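Local coordinates for sensor protein kinase WalK (Staphylococcus aureus, PDB 4YWZ), which is an essential sensor histidine kinase of the WalKR two-component system, whose extracellular Cache-type domain probably senses an outside signal, at residues K24-E27 / I28-K32. The protein carries 1 engineered substitution. Residues are numbered along the deposited sequence; the frame is centred on the assembly and turned at random.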
ATOM      1  N   LYS A  24      10.762   4.489 -10.021  1.00 18.35           N
ATOM      2  CA  LYS A  24      11.120   4.558 -11.464  1.00 19.68           C
ATOM      3  C   LYS A  24      10.596   5.862 -12.022  1.00 19.40           C
ATOM      4  O   LYS A  24      11.248   6.536 -12.783  1.00 19.44           O
ATOM      5  CB  LYS A  24      10.592   3.390 -12.247  1.00 22.61           C
ATOM      6  CG  LYS A  24      11.012   3.451 -13.743  1.00 25.71           C
ATOM      7  CD  LYS A  24      12.488   3.731 -14.002  1.00 30.15           C
ATOM      8  CE  LYS A  24      12.847   3.468 -15.488  1.00 37.91           C
ATOM      9  NZ  LYS A  24      14.327   3.593 -15.577  1.00 38.59           N
ATOM     10  N   GLN A  25       9.383   6.237 -11.687  1.00 18.07           N
ATOM     11  CA  GLN A  25       8.877   7.464 -12.197  1.00 20.55           C
ATOM     12  C   GLN A  25       9.594   8.678 -11.635  1.00 21.06           C
ATOM     13  O   GLN A  25       9.806   9.659 -12.342  1.00 20.93           O
ATOM     14  CB  GLN A  25       7.298   7.498 -11.962  1.00 22.41           C
ATOM     15  CG  GLN A  25       6.675   8.574 -12.815  1.00 24.71           C
ATOM     16  CD  GLN A  25       6.697   8.226 -14.259  1.00 29.34           C
ATOM     17  OE1 GLN A  25       6.459   7.076 -14.621  1.00 36.01           O
ATOM     18  NE2 GLN A  25       7.182   9.146 -15.060  1.00 34.62           N
ATOM     19  N   LEU A  26      10.032   8.669 -10.363  1.00 18.94           N
ATOM     20  CA  LEU A  26      10.855   9.713  -9.861  1.00 18.59           C
ATOM     21  C   LEU A  26      12.185   9.811 -10.660  1.00 18.26           C
ATOM     22  O   LEU A  26      12.646  10.924 -10.962  1.00 18.70           O
ATOM     23  CB  LEU A  26      11.162   9.471  -8.383  1.00 19.14           C
ATOM     24  CG  LEU A  26      12.099  10.409  -7.633  1.00 18.23           C
ATOM     25  CD1 LEU A  26      11.712  11.824  -7.796  1.00 19.78           C
ATOM     26  CD2 LEU A  26      12.225  10.020  -6.134  1.00 21.58           C
ATOM     27  N   GLU A  27      12.745   8.649 -10.924  1.00 18.22           N
ATOM     28  CA  GLU A  27      14.054   8.613 -11.644  1.00 17.34           C
ATOM     29  C   GLU A  27      13.892   9.246 -13.036  1.00 18.94           C
ATOM     30  O   GLU A  27      14.709  10.116 -13.459  1.00 20.07           O
ATOM     31  CB  GLU A  27      14.546   7.204 -11.757  1.00 19.99           C
ATOM     32  CG  GLU A  27      15.909   7.054 -12.463  1.00 23.16           C
ATOM     33  CD  GLU A  27      15.933   6.841 -13.946  1.00 32.76           C
ATOM     34  OE1 GLU A  27      14.897   6.386 -14.495  1.00 32.35           O
ATOM     35  OE2 GLU A  27      17.040   7.212 -14.596  1.00 29.17           O
ATOM     36  N   ILE A  28      12.801   8.877 -13.701  1.00 19.17           N
ATOM     37  CA  ILE A  28      12.485   9.427 -15.054  1.00 21.39           C
ATOM     38  C   ILE A  28      12.255  10.913 -14.979  1.00 20.76           C
ATOM     39  O   ILE A  28      12.739  11.738 -15.811  1.00 23.13           O
ATOM     40  CB  ILE A  28      11.257   8.704 -15.682  1.00 24.40           C
ATOM     41  CG1 ILE A  28      11.593   7.267 -16.053  1.00 26.34           C
ATOM     42  CG2 ILE A  28      10.714   9.557 -16.862  1.00 29.90           C
ATOM     43  CD1 ILE A  28      10.370   6.420 -16.376  1.00 35.06           C
ATOM     44  N   SER A  29      11.554  11.375 -13.945  1.00 22.45           N
ATOM     45  CA  SER A  29      11.354  12.780 -13.728  1.00 21.17           C
ATOM     46  C   SER A  29      12.623  13.606 -13.553  1.00 21.99           C
ATOM     47  O   SER A  29      12.728  14.692 -14.115  1.00 23.12           O
ATOM     48  CB  SER A  29      10.355  13.085 -12.510  1.00 22.87           C
ATOM     49  OG  SER A  29       9.135  12.318 -12.739  1.00 25.45           O
ATOM     50  N   ILE A  30      13.574  13.119 -12.747  1.00 19.92           N
ATOM     51  CA  ILE A  30      14.787  13.750 -12.508  1.00 20.25           C
ATOM     52  C   ILE A  30      15.611  13.771 -13.828  1.00 18.69           C
ATOM     53  O   ILE A  30      16.188  14.830 -14.184  1.00 20.88           O
ATOM     54  CB  ILE A  30      15.587  13.057 -11.332  1.00 20.81           C
ATOM     55  CG1 ILE A  30      14.869  13.326 -10.010  1.00 20.47           C
ATOM     56  CG2 ILE A  30      16.999  13.612 -11.287  1.00 19.84           C
ATOM     57  CD1 ILE A  30      15.524  12.543  -8.865  1.00 20.96           C
ATOM     58  N   GLU A  31      15.571  12.667 -14.524  1.00 20.65           N
ATOM     59  CA  GLU A  31      16.341  12.577 -15.784  1.00 21.36           C
ATOM     60  C   GLU A  31      15.842  13.657 -16.753  1.00 22.25           C
ATOM     61  O   GLU A  31      16.639  14.386 -17.376  1.00 21.42           O
ATOM     62  CB  GLU A  31      16.189  11.198 -16.360  1.00 23.42           C
ATOM     63  CG  GLU A  31      16.678  11.024 -17.794  1.00 27.38           C
ATOM     64  CD  GLU A  31      16.562   9.607 -18.282  1.00 32.75           C
ATOM     65  OE1 GLU A  31      15.950   8.785 -17.563  1.00 42.34           O
ATOM     66  OE2 GLU A  31      17.193   9.266 -19.343  1.00 32.87           O
ATOM     67  N   LYS A  32      14.544  13.850 -16.813  1.00 23.20           N
ATOM     68  CA  LYS A  32      13.927  14.817 -17.771  1.00 27.30           C
ATOM     69  C   LYS A  32      14.338  16.220 -17.426  1.00 27.83           C
ATOM     70  O   LYS A  32      14.597  17.013 -18.337  1.00 28.63           O
ATOM     71  CB  LYS A  32      12.395  14.638 -17.780  1.00 28.80           C
ATOM     72  CG  LYS A  32      12.074  13.329 -18.444  1.00 38.23           C
ATOM     73  CD  LYS A  32      10.651  13.184 -18.976  1.00 50.59           C
ATOM     74  CE  LYS A  32      10.545  11.863 -19.742  1.00 50.99           C
ATOM     75  NZ  LYS A  32       9.135  11.401 -19.850  1.00 61.45           N
TER
HETATM   76  O   HOH W   1       8.029  11.992 -14.871  1.00 46.07           O
HETATM   77  O   HOH W   2       7.124   9.188 -18.108  1.00 47.38           O
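Leu26 and Ile30 meet one turn apart on the long N-terminal helix 7-37, which packs across the antiparallel sheet of this Cache-type domain. Their CD1 methyls touch at 4.0 Å, on the tightly packed side of the helix. Ile134 of strand 129-138 lies against both side chains; Leu49 and Tyr53 of helix 46-54 cover Leu26, and Val124 packs on Ile30.

Glu27 carries charge into this same side. Its CG stands anti to the backbone N (chi1 -179°), and the side chain, bent at chi2, is buried against Ile122 and Val124 of strand 114-126. OE2 accepts a hydrogen bond from the backbone N of Lys125, while Lys24 NZ lies 3.0 Å from Glu27 OE1, approaching from above the carboxylate plane to form a salt bridge. Glu31 OE1 lies 3.5 Å from Glu27 OE2, the two carboxylates turned 56° apart; the lysine probably eases this crowding of like charges. On its way to Glu27, the Lys24 chain crosses the CG1-CD1 branch of Ile28 at a slant, with Lys24 CE 4.0 Å from Ile28 CD1.

The flank of Gln25 and Ser29 is only partly exposed and more hydrated, though Gln25 also packs against Leu7 of the second subunit. Gln25, bent at its own chi2, turns NE2 forward toward the next turn, where it lies 4.0 Å from Ile28 CG2 and donates to two waters. One of these waters sits doubtfully close to Ser29 OG; the second receives a weak bond from the exposed Lys32 NZ. Underneath, the main chain keeps regular helical bonding, and Gln25 O accepts from Ser29 N at 2.9 Å with Ser29 OG close beside it, 2.8 Å from the same oxygen.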